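Local coordinates for carboxylesterase (Alcaligenes sp., PDB 2WKW), which probably hydrolyses carboxylic esters, as expected of an alpha/beta-hydrolase, and here holds a benzodiazepine acetic acid in its pocket, at residues Ala143-Gly148 with Glu167-Met172; Asp157-Val162 with His294-Met299; Thr66-Cys71 with Ser206-Tyr211. One frame throughout, in Å; residues are numbered along the deposited sequence. Where two conformers were deposited one is given.

Contact 1: Ala143-Gly148 with Glu167-Met172; sequences AIFRFG and ELWQQM. With W22 ([(2S)-4-methyl-3-oxo-2,3,4,5-tetrahydro-1H-1,4-benzodiazepin-2-yl]acetic acid), chain C.
Phe145 and Phe147 meet Leu168 through a single methyl, CD2, which lies 3.7 Å from Phe145 CE2 and 3.6 Å from Phe147 CE2. Leu168 CG is turned anti to its own backbone N (chi1 171°), which carries this methyl out to both rings; it reaches Phe147 at the ring edge, in plane, but meets Phe145 obliquely. The other aliphatic contact is Met172 CE, 3.8 Å from Phe145 CZ. A bend at chi3 (67°) brings that methyl round while the sulfur forms a Met-aromatic contact: SD sits 5.2 Å from the centroid of the Phe145 ring and 80° off its normal, hence at the edge. Among the aromatic approaches, Trp169 CZ3 comes edge-on to Phe145 CE2 at 4.3 Å. No hydrogen bond crosses between the segments, and all five touching residues are buried. On the bound W22, Phe145 CE1 lies 3.6 Å from C3 and Ile144 CG2 3.5 Å from C4. Arg146, whose phi is positive, closes helix 138-144 in a Schellman motif. A buried aromatic cluster thus joins the chain at the end of helix 138-144 to helix 165-171 and Met172, between strands 99-103 and 200-205, with Phe145 lining the ligand pocket.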
loop_
_atom_site.group_PDB
_atom_site.type_symbol
_atom_site.label_atom_id
_atom_site.label_comp_id
_atom_site.label_asym_id
_atom_site.label_seq_id
_atom_site.Cartn_x
_atom_site.Cartn_y
_atom_site.Cartn_z
ATOM N N ALA A 143 -2.455 -12.291 -21.840
ATOM C CA ALA A 143 -3.595 -12.425 -22.755
ATOM C C ALA A 143 -4.808 -11.633 -22.275
ATOM O O ALA A 143 -5.528 -11.026 -23.075
ATOM C CB ALA A 143 -3.964 -13.912 -22.934
ATOM N N ILE A 144 -5.051 -11.659 -20.969
ATOM C CA ILE A 144 -6.158 -10.880 -20.392
ATOM C C ILE A 144 -5.928 -9.376 -20.591
ATOM O O ILE A 144 -6.882 -8.617 -20.835
ATOM C CB ILE A 144 -6.394 -11.247 -18.902
ATOM C CG1 ILE A 144 -6.896 -12.706 -18.808
ATOM C CG2 ILE A 144 -7.373 -10.297 -18.262
ATOM C CD1 ILE A 144 -6.717 -13.365 -17.433
ATOM N N PHE A 145 -4.663 -8.954 -20.514
ATOM C CA PHE A 145 -4.314 -7.535 -20.699
ATOM C C PHE A 145 -4.323 -7.159 -22.185
ATOM O O PHE A 145 -4.266 -5.973 -22.525
ATOM C CB PHE A 145 -2.930 -7.217 -20.118
ATOM C CG PHE A 145 -2.857 -7.193 -18.595
ATOM C CD1 PHE A 145 -3.933 -6.775 -17.820
ATOM C CD2 PHE A 145 -1.664 -7.520 -17.946
ATOM C CE1 PHE A 145 -3.818 -6.712 -16.420
ATOM C CE2 PHE A 145 -1.551 -7.459 -16.546
ATOM C CZ PHE A 145 -2.628 -7.054 -15.791
ATOM N N ARG A 146 -4.353 -8.177 -23.053
ATOM C CA ARG A 146 -4.311 -8.017 -24.522
ATOM C C ARG A 146 -3.014 -7.370 -25.012
ATOM O O ARG A 146 -3.025 -6.545 -25.932
ATOM C CB ARG A 146 -5.550 -7.276 -25.065
ATOM C CG ARG A 146 -6.901 -7.814 -24.541
ATOM C CD ARG A 146 -8.117 -7.259 -25.364
ATOM N NE ARG A 146 -8.077 -5.798 -25.467
ATOM C CZ ARG A 146 -8.355 -4.951 -24.472
ATOM N NH1 ARG A 146 -8.730 -5.398 -23.271
ATOM N NH2 ARG A 146 -8.252 -3.641 -24.680
ATOM N N PHE A 147 -1.892 -7.739 -24.399
ATOM C CA PHE A 147 -0.596 -7.307 -24.929
ATOM C C PHE A 147 -0.311 -7.987 -26.280
ATOM O O PHE A 147 0.469 -7.476 -27.093
ATOM C CB PHE A 147 0.540 -7.635 -23.954
ATOM C CG PHE A 147 0.450 -6.917 -22.626
ATOM C CD1 PHE A 147 -0.326 -5.760 -22.475
ATOM C CD2 PHE A 147 1.176 -7.389 -21.531
ATOM C CE1 PHE A 147 -0.397 -5.097 -21.236
ATOM C CE2 PHE A 147 1.126 -6.728 -20.295
ATOM C CZ PHE A 147 0.337 -5.575 -20.150
ATOM N N GLY A 148 -0.929 -9.150 -26.477
ATOM C CA GLY A 148 -0.740 -10.000 -27.656
ATOM C C GLY A 148 -1.617 -11.236 -27.504
ATOM O O GLY A 148 -2.264 -11.410 -26.451
ATOM N N GLU A 167 8.641 -5.226 -14.480
ATOM C CA GLU A 167 8.146 -4.240 -13.509
ATOM C C GLU A 167 6.612 -4.311 -13.309
ATOM O O GLU A 167 6.108 -4.135 -12.199
ATOM C CB GLU A 167 8.585 -2.838 -13.916
ATOM C CG GLU A 167 10.106 -2.570 -13.701
ATOM C CD GLU A 167 11.018 -3.179 -14.782
ATOM O OE1 GLU A 167 10.559 -3.519 -15.884
ATOM O OE2 GLU A 167 12.221 -3.307 -14.521
ATOM N N LEU A 168 5.875 -4.567 -14.383
ATOM C CA LEU A 168 4.449 -4.803 -14.250
ATOM C C LEU A 168 4.203 -6.005 -13.335
ATOM O O LEU A 168 3.366 -5.938 -12.431
ATOM C CB LEU A 168 3.769 -4.997 -15.618
ATOM C CG LEU A 168 2.312 -5.468 -15.525
ATOM C CD1 LEU A 168 1.385 -4.358 -14.888
ATOM C CD2 LEU A 168 1.824 -5.888 -16.910
ATOM N N TRP A 169 4.954 -7.089 -13.532
ATOM C CA TRP A 169 4.798 -8.268 -12.672
ATOM C C TRP A 169 5.097 -7.954 -11.193
ATOM O O TRP A 169 4.454 -8.506 -10.303
ATOM C CB TRP A 169 5.651 -9.458 -13.138
ATOM C CG TRP A 169 5.573 -9.840 -14.617
ATOM C CD1 TRP A 169 6.608 -10.315 -15.378
ATOM C CD2 TRP A 169 4.415 -9.821 -15.487
ATOM N NE1 TRP A 169 6.179 -10.569 -16.669
ATOM C CE2 TRP A 169 4.845 -10.269 -16.764
ATOM C CE3 TRP A 169 3.067 -9.440 -15.320
ATOM C CZ2 TRP A 169 3.967 -10.372 -17.870
ATOM C CZ3 TRP A 169 2.194 -9.543 -16.415
ATOM C CH2 TRP A 169 2.655 -9.996 -17.680
ATOM N N GLN A 170 6.042 -7.056 -10.930
ATOM C CA GLN A 170 6.345 -6.676 -9.545
ATOM C C GLN A 170 5.129 -6.051 -8.815
ATOM O O GLN A 170 5.015 -6.208 -7.603
ATOM C CB GLN A 170 7.512 -5.700 -9.466
ATOM C CG GLN A 170 8.932 -6.324 -9.780
ATOM C CD GLN A 170 9.989 -5.237 -9.853
ATOM O OE1 GLN A 170 9.797 -4.235 -10.525
ATOM N NE2 GLN A 170 11.103 -5.424 -9.149
ATOM N N GLN A 171 4.248 -5.352 -9.535
ATOM C CA GLN A 171 3.112 -4.659 -8.869
ATOM C C GLN A 171 1.843 -5.516 -8.749
ATOM O O GLN A 171 0.842 -5.090 -8.136
ATOM C CB GLN A 171 2.812 -3.288 -9.521
ATOM C CG GLN A 171 2.083 -3.318 -10.886
ATOM C CD GLN A 171 1.676 -1.909 -11.324
ATOM O OE1 GLN A 171 2.519 -1.096 -11.748
ATOM N NE2 GLN A 171 0.403 -1.597 -11.159
ATOM N N MET A 172 1.885 -6.733 -9.302
ATOM C CA MET A 172 0.753 -7.646 -9.176
ATOM C C MET A 172 0.795 -8.435 -7.863
ATOM O O MET A 172 1.857 -8.886 -7.435
ATOM C CB MET A 172 0.664 -8.572 -10.392
ATOM C CG MET A 172 0.579 -7.757 -11.706
ATOM S SD MET A 172 0.042 -8.696 -13.138
ATOM C CE MET A 172 -1.646 -9.075 -12.681
HETATM O O1 W22 C . -9.505 -6.914 -12.844
HETATM C C9 W22 C . -8.978 -7.522 -13.783
HETATM C C10 W22 C . -9.673 -8.663 -14.509
HETATM C C11 W22 C . -11.190 -8.728 -14.235
HETATM C C12 W22 C . -11.855 -9.545 -15.334
HETATM O O3 W22 C . -11.361 -9.577 -16.486
HETATM O O2 W22 C . -12.887 -10.179 -15.045
HETATM N N1 W22 C . -7.756 -7.204 -14.241
HETATM C C8 W22 C . -6.956 -6.114 -13.682
HETATM C C7 W22 C . -7.135 -7.904 -15.357
HETATM C C4 W22 C . -6.809 -9.334 -14.992
HETATM C C5 W22 C . -7.745 -10.254 -14.482
HETATM N N2 W22 C . -9.064 -9.957 -14.238
HETATM C C3 W22 C . -5.480 -9.711 -15.188
HETATM C C2 W22 C . -5.079 -10.992 -14.876
HETATM C C1 W22 C . -5.988 -11.920 -14.364
HETATM C C6 W22 C . -7.321 -11.551 -14.165
#

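Contact 2: Asp157-Val162 with His294-Met299; sequences DTQFPV and HGNSHM. With W22 ([(2S)-4-methyl-3-oxo-2,3,4,5-tetrahydro-1H-1,4-benzodiazepin-2-yl]acetic acid), chain C.
Gln159 holds Gly295 and His294 with two hydrogen bonds, one from its backbone and one from its side chain. Gln159 N donates to Gly295 O at 2.9 Å, nearly straight at 172°, though the donor stands well above the carbonyl plane. Gln159 NE2 reaches His294 O at 3.0 Å, almost along the C=O axis, with that oxygen in the amide plane; the bend at chi2 (-74°) folds the amide back to it. Gly295 fits close against the partner chain: its CA makes a CA-H...O contact of 3.4 Å with Asp157 O, where a beta carbon would clash, and its positive phi also favours glycine. Water 1 donates to Asp157 O at 2.7 Å and weakly to His294 O. At the apolar end, Phe160 CE1 lies 4.0 Å from Met299 CB, the two side chains lying side by side and pointing the same way.

In the next shell, Thr158 OG1 accepts from Phe160 N at 3.2 Å, an ST turn that fixes the chain just before the ring. Ser297 OG is bonded to Asp303, while Asn296 ND2 donates to both Asp303 and Asn305. His298, placed by this loop, bonds Ser206 and Glu230, consistent with the histidine of a catalytic triad; its CD2 is 3.6 Å from W22 C7. The two irregular segments join the loop between helices 138-144 and 165-171 to the loop running from strand 283-287 to helix 306-321.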
loop_
_atom_site.group_PDB
_atom_site.type_symbol
_atom_site.label_atom_id
_atom_site.label_comp_id
_atom_site.label_asym_id
_atom_site.label_seq_id
_atom_site.Cartn_x
_atom_site.Cartn_y
_atom_site.Cartn_z
ATOM N N ASP A 157 1.555 -3.210 -32.786
ATOM C CA ASP A 157 1.119 -1.857 -32.469
ATOM C C ASP A 157 0.801 -1.615 -30.976
ATOM O O ASP A 157 0.205 -0.594 -30.642
ATOM C CB ASP A 157 -0.094 -1.490 -33.338
ATOM C CG ASP A 157 -1.351 -2.217 -32.924
ATOM O OD1 ASP A 157 -1.287 -3.016 -31.971
ATOM O OD2 ASP A 157 -2.412 -1.979 -33.543
ATOM N N THR A 158 1.171 -2.536 -30.081
ATOM C CA THR A 158 0.794 -2.352 -28.670
ATOM C C THR A 158 1.330 -1.040 -28.091
ATOM O O THR A 158 2.498 -0.682 -28.296
ATOM C CB THR A 158 1.160 -3.543 -27.742
ATOM O OG1 THR A 158 0.552 -3.324 -26.464
ATOM C CG2 THR A 158 2.686 -3.695 -27.563
ATOM N N GLN A 159 0.448 -0.331 -27.394
ATOM C CA GLN A 159 0.832 0.861 -26.628
ATOM C C GLN A 159 1.468 0.522 -25.266
ATOM O O GLN A 159 2.046 1.402 -24.620
ATOM C CB GLN A 159 -0.394 1.758 -26.380
ATOM C CG GLN A 159 -0.959 2.440 -27.631
ATOM C CD GLN A 159 -0.087 3.591 -28.118
ATOM O OE1 GLN A 159 0.871 3.995 -27.452
ATOM N NE2 GLN A 159 -0.408 4.111 -29.300
ATOM N N PHE A 160 1.338 -0.724 -24.806
ATOM C CA PHE A 160 1.918 -1.086 -23.504
ATOM C C PHE A 160 3.424 -1.230 -23.611
ATOM O O PHE A 160 3.904 -1.850 -24.550
ATOM C CB PHE A 160 1.336 -2.374 -22.882
ATOM C CG PHE A 160 1.793 -2.574 -21.463
ATOM C CD1 PHE A 160 1.099 -1.972 -20.402
ATOM C CD2 PHE A 160 2.986 -3.248 -21.193
ATOM C CE1 PHE A 160 1.562 -2.089 -19.071
ATOM C CE2 PHE A 160 3.460 -3.372 -19.874
ATOM C CZ PHE A 160 2.758 -2.807 -18.814
ATOM N N PRO A 161 4.172 -0.686 -22.624
ATOM C CA PRO A 161 5.626 -0.804 -22.614
ATOM C C PRO A 161 6.090 -2.217 -22.240
ATOM O O PRO A 161 6.587 -2.460 -21.120
ATOM C CB PRO A 161 6.051 0.226 -21.554
ATOM C CG PRO A 161 4.885 0.259 -20.615
ATOM C CD PRO A 161 3.691 0.179 -21.529
ATOM N N VAL A 162 5.965 -3.140 -23.192
ATOM C CA VAL A 162 6.228 -4.550 -22.905
ATOM C C VAL A 162 7.683 -4.801 -22.493
ATOM O O VAL A 162 7.963 -5.816 -21.870
ATOM C CB VAL A 162 5.782 -5.499 -24.064
ATOM C CG1 VAL A 162 4.248 -5.576 -24.143
ATOM C CG2 VAL A 162 6.377 -5.058 -25.417
ATOM N N HIS A 294 -5.116 3.998 -31.370
ATOM C CA HIS A 294 -4.874 2.577 -31.582
ATOM C C HIS A 294 -3.810 1.944 -30.683
ATOM O O HIS A 294 -2.879 2.620 -30.226
ATOM C CB HIS A 294 -4.503 2.350 -33.052
ATOM C CG HIS A 294 -5.651 2.586 -33.975
ATOM N ND1 HIS A 294 -5.808 3.758 -34.685
ATOM C CD2 HIS A 294 -6.737 1.826 -34.254
ATOM C CE1 HIS A 294 -6.932 3.701 -35.378
ATOM N NE2 HIS A 294 -7.514 2.538 -35.136
ATOM N N GLY A 295 -3.974 0.646 -30.445
ATOM C CA GLY A 295 -2.988 -0.163 -29.724
ATOM C C GLY A 295 -3.120 -0.235 -28.206
ATOM O O GLY A 295 -2.350 -0.944 -27.550
ATOM N N ASN A 296 -4.095 0.461 -27.632
ATOM C CA ASN A 296 -4.218 0.441 -26.170
ATOM C C ASN A 296 -4.583 -0.910 -25.598
ATOM O O ASN A 296 -5.488 -1.592 -26.110
ATOM C CB ASN A 296 -5.211 1.488 -25.664
ATOM C CG ASN A 296 -4.622 2.872 -25.680
ATOM O OD1 ASN A 296 -4.912 3.657 -26.577
ATOM N ND2 ASN A 296 -3.754 3.174 -24.703
ATOM N N SER A 297 -3.891 -1.264 -24.514
ATOM C CA SER A 297 -4.102 -2.521 -23.806
ATOM C C SER A 297 -5.133 -2.301 -22.700
ATOM O O SER A 297 -5.680 -1.196 -22.564
ATOM C CB SER A 297 -2.769 -2.963 -23.178
ATOM O OG SER A 297 -2.420 -2.107 -22.103
ATOM N N HIS A 298 -5.374 -3.347 -21.904
ATOM C CA HIS A 298 -6.277 -3.289 -20.740
ATOM C C HIS A 298 -5.710 -2.349 -19.667
ATOM O O HIS A 298 -6.460 -1.743 -18.879
ATOM C CB HIS A 298 -6.477 -4.711 -20.167
ATOM C CG HIS A 298 -7.455 -4.788 -19.043
ATOM N ND1 HIS A 298 -8.741 -4.309 -19.142
ATOM C CD2 HIS A 298 -7.337 -5.292 -17.786
ATOM C CE1 HIS A 298 -9.375 -4.501 -17.998
ATOM N NE2 HIS A 298 -8.545 -5.098 -17.157
ATOM N N MET A 299 -4.385 -2.218 -19.664
ATOM C CA MET A 299 -3.685 -1.356 -18.714
ATOM C C MET A 299 -3.415 -0.000 -19.356
ATOM O O MET A 299 -2.279 0.485 -19.335
ATOM C CB MET A 299 -2.360 -1.995 -18.293
ATOM C CG MET A 299 -2.531 -3.325 -17.555
ATOM S SD MET A 299 -3.511 -3.156 -16.029
ATOM C CE MET A 299 -2.379 -2.222 -14.986
HETATM O O1 W22 C . -9.505 -6.914 -12.844
HETATM C C9 W22 C . -8.978 -7.522 -13.783
HETATM C C10 W22 C . -9.673 -8.663 -14.509
HETATM C C11 W22 C . -11.190 -8.728 -14.235
HETATM C C12 W22 C . -11.855 -9.545 -15.334
HETATM O O3 W22 C . -11.361 -9.577 -16.486
HETATM O O2 W22 C . -12.887 -10.179 -15.045
HETATM N N1 W22 C . -7.756 -7.204 -14.241
HETATM C C8 W22 C . -6.956 -6.114 -13.682
HETATM C C7 W22 C . -7.135 -7.904 -15.357
HETATM C C4 W22 C . -6.809 -9.334 -14.992
HETATM C C5 W22 C . -7.745 -10.254 -14.482
HETATM N N2 W22 C . -9.064 -9.957 -14.238
HETATM C C3 W22 C . -5.480 -9.711 -15.188
HETATM C C2 W22 C . -5.079 -10.992 -14.876
HETATM C C1 W22 C . -5.988 -11.920 -14.364
HETATM C C6 W22 C . -7.321 -11.551 -14.165
HETATM O O HOH W 1 0.058 1.874 -31.737
HETATM O O HOH W 2 -1.915 -3.822 -26.603
#

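Contact 3: Thr66-Cys71 with Ser206-Tyr211; sequences TLIHGC and SQSGIY. With W22 ([(2S)-4-methyl-3-oxo-2,3,4,5-tetrahydro-1H-1,4-benzodiazepin-2-yl]acetic acid), chain C.
The probable oxyanion hole and nucleophile elbow, as in alpha/beta-hydrolases, come together where Gly70 and Cys71 meet Gln207. Cys71 N and Gln207 N both donate to the carbonyl oxygen O1 of W22, at 2.9 Å (162°) and 3.0 Å (149°), so two backbone amides grip one oxygen. Ser206, probably the nucleophile, has the positive phi (61°) expected at the elbow after strand 200-205, and its OG is bonded to His298 NE2. Ser208 OG lies 2.8 Å from His69 O and 3.1 Å from Ile68 O, with His205 O also in reach; which takes its single proton is not settled. His69 ND1 donates to Gly70 O at 2.8 Å, on a lone pair and in the ring plane, fixing the imidazole's rotation. Gln207, extended beyond CG, runs alongside the Gly70-Cys71 backbone, its NE2 3.3 Å from Cys71 CB. Its OE1 accepts from Gln104 and Arg107, and NE2 donates to Asp175. With an alanine here the amide is gone; Gln104, Arg107 and Asp175 would probably each lose that partner and a gap open beside Cys71 CB. Down strand 65-68, Ile68 CG2 packs obliquely against the Tyr211 ring, 4.3 Å from CD2.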
loop_
_atom_site.group_PDB
_atom_site.type_symbol
_atom_site.label_atom_id
_atom_site.label_comp_id
_atom_site.label_asym_id
_atom_site.label_seq_id
_atom_site.Cartn_x
_atom_site.Cartn_y
_atom_site.Cartn_z
ATOM N N THR A 66 -11.699 10.049 -7.650
ATOM C CA THR A 66 -11.339 8.887 -6.832
ATOM C C THR A 66 -10.969 7.726 -7.764
ATOM O O THR A 66 -11.782 7.299 -8.591
ATOM C CB THR A 66 -12.482 8.494 -5.883
ATOM O OG1 THR A 66 -12.731 9.576 -4.962
ATOM C CG2 THR A 66 -12.116 7.215 -5.100
ATOM N N LEU A 67 -9.732 7.243 -7.636
ATOM C CA LEU A 67 -9.201 6.228 -8.548
ATOM C C LEU A 67 -9.246 4.844 -7.893
ATOM O O LEU A 67 -8.730 4.652 -6.792
ATOM C CB LEU A 67 -7.786 6.590 -9.012
ATOM C CG LEU A 67 -7.562 7.861 -9.855
ATOM C CD1 LEU A 67 -7.479 9.107 -8.995
ATOM C CD2 LEU A 67 -6.286 7.734 -10.687
ATOM N N ILE A 68 -9.880 3.894 -8.583
ATOM C CA ILE A 68 -10.245 2.576 -8.034
ATOM C C ILE A 68 -9.671 1.431 -8.885
ATOM O O ILE A 68 -10.153 1.155 -9.995
ATOM C CB ILE A 68 -11.784 2.443 -7.922
ATOM C CG1 ILE A 68 -12.357 3.650 -7.160
ATOM C CG2 ILE A 68 -12.169 1.144 -7.226
ATOM C CD1 ILE A 68 -13.841 3.977 -7.493
ATOM N N HIS A 69 -8.647 0.752 -8.359
ATOM C CA HIS A 69 -7.944 -0.288 -9.143
ATOM C C HIS A 69 -8.803 -1.554 -9.280
ATOM O O HIS A 69 -9.811 -1.710 -8.563
ATOM C CB HIS A 69 -6.610 -0.651 -8.474
ATOM C CG HIS A 69 -6.779 -1.257 -7.113
ATOM N ND1 HIS A 69 -7.214 -2.553 -6.927
ATOM C CD2 HIS A 69 -6.605 -0.736 -5.872
ATOM C CE1 HIS A 69 -7.298 -2.810 -5.631
ATOM N NE2 HIS A 69 -6.927 -1.722 -4.969
ATOM N N GLY A 70 -8.368 -2.461 -10.161
ATOM C CA GLY A 70 -9.037 -3.746 -10.424
ATOM C C GLY A 70 -8.448 -4.917 -9.651
ATOM O O GLY A 70 -7.929 -4.731 -8.541
ATOM N N CYS A 71 -8.526 -6.122 -10.225
ATOM C CA CYS A 71 -8.007 -7.310 -9.552
ATOM C C CYS A 71 -6.501 -7.307 -9.546
ATOM O O CYS A 71 -5.878 -6.626 -10.351
ATOM C CB CYS A 71 -8.471 -8.620 -10.221
ATOM S SG CYS A 71 -7.305 -9.251 -11.454
ATOM N N SER A 206 -11.903 -2.576 -14.621
ATOM C CA SER A 206 -11.903 -4.034 -14.765
ATOM C C SER A 206 -12.757 -4.697 -13.666
ATOM O O SER A 206 -13.974 -4.501 -13.637
ATOM C CB SER A 206 -10.461 -4.552 -14.779
ATOM O OG SER A 206 -10.385 -5.809 -15.438
ATOM N N GLN A 207 -12.124 -5.429 -12.742
ATOM C CA GLN A 207 -12.832 -6.018 -11.592
ATOM C C GLN A 207 -13.736 -5.000 -10.858
ATOM O O GLN A 207 -14.869 -5.309 -10.511
ATOM C CB GLN A 207 -11.814 -6.624 -10.614
ATOM C CG GLN A 207 -12.395 -7.130 -9.292
ATOM C CD GLN A 207 -11.300 -7.411 -8.293
ATOM O OE1 GLN A 207 -10.737 -6.483 -7.706
ATOM N NE2 GLN A 207 -10.954 -8.693 -8.125
ATOM N N SER A 208 -13.217 -3.802 -10.604
ATOM C CA SER A 208 -13.970 -2.772 -9.912
ATOM C C SER A 208 -14.831 -1.904 -10.860
ATOM O O SER A 208 -15.470 -0.955 -10.416
ATOM C CB SER A 208 -13.027 -1.878 -9.096
ATOM O OG SER A 208 -12.200 -1.106 -9.966
ATOM N N GLY A 209 -14.841 -2.246 -12.145
ATOM C CA GLY A 209 -15.604 -1.507 -13.166
ATOM C C GLY A 209 -17.061 -1.301 -12.748
ATOM O O GLY A 209 -17.584 -0.198 -12.876
ATOM N N ILE A 210 -17.676 -2.354 -12.205
ATOM C CA ILE A 210 -19.061 -2.332 -11.721
ATOM C C ILE A 210 -19.286 -1.574 -10.403
ATOM O O ILE A 210 -20.400 -1.076 -10.165
ATOM C CB ILE A 210 -19.670 -3.767 -11.643
ATOM C CG1 ILE A 210 -21.208 -3.726 -11.562
ATOM C CG2 ILE A 210 -19.099 -4.584 -10.461
ATOM C CD1 ILE A 210 -21.905 -3.269 -12.856
ATOM N N TYR A 211 -18.237 -1.457 -9.574
ATOM C CA TYR A 211 -18.359 -0.911 -8.215
ATOM C C TYR A 211 -19.093 0.454 -8.146
ATOM O O TYR A 211 -20.001 0.605 -7.339
ATOM C CB TYR A 211 -17.002 -0.769 -7.511
ATOM C CG TYR A 211 -16.276 -2.037 -7.050
ATOM C CD1 TYR A 211 -16.701 -3.313 -7.416
ATOM C CD2 TYR A 211 -15.101 -1.925 -6.294
ATOM C CE1 TYR A 211 -15.999 -4.461 -6.993
ATOM C CE2 TYR A 211 -14.387 -3.060 -5.869
ATOM C CZ TYR A 211 -14.835 -4.313 -6.219
ATOM O OH TYR A 211 -14.115 -5.414 -5.793
HETATM O O1 W22 C . -9.505 -6.914 -12.844
HETATM C C9 W22 C . -8.978 -7.522 -13.783
HETATM C C10 W22 C . -9.673 -8.663 -14.509
HETATM C C11 W22 C . -11.190 -8.728 -14.235
HETATM C C12 W22 C . -11.855 -9.545 -15.334
HETATM O O3 W22 C . -11.361 -9.577 -16.486
HETATM O O2 W22 C . -12.887 -10.179 -15.045
HETATM N N1 W22 C . -7.756 -7.204 -14.241
HETATM C C8 W22 C . -6.956 -6.114 -13.682
HETATM C C7 W22 C . -7.135 -7.904 -15.357
HETATM C C4 W22 C . -6.809 -9.334 -14.992
HETATM C C5 W22 C . -7.745 -10.254 -14.482
HETATM N N2 W22 C . -9.064 -9.957 -14.238
HETATM C C3 W22 C . -5.480 -9.711 -15.188
HETATM C C2 W22 C . -5.079 -10.992 -14.876
HETATM C C1 W22 C . -5.988 -11.920 -14.364
HETATM C C6 W22 C . -7.321 -11.551 -14.165
#

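In the fold
All three contacts are largely buried, but contact 3 lies about 3 Å from the centre of the chain, against about 15 and 18 Å for the centres of contacts 1 and 2; only contact 2 includes an exposed touching residue, His294. Contact 3 belongs to the ends of central strands and works through polar atoms, contact 2 joins irregular loops by hydrogen bonds and water, and contact 1 is wholly apolar. Contacts 1 and 2 both use chain from the inserted region and touch directly, through Phe147 stacked on Phe160 and a probable Phe145 O to His298 N bond. His298 and Ser206 link contact 2 to contact 3, and W22 touches all three.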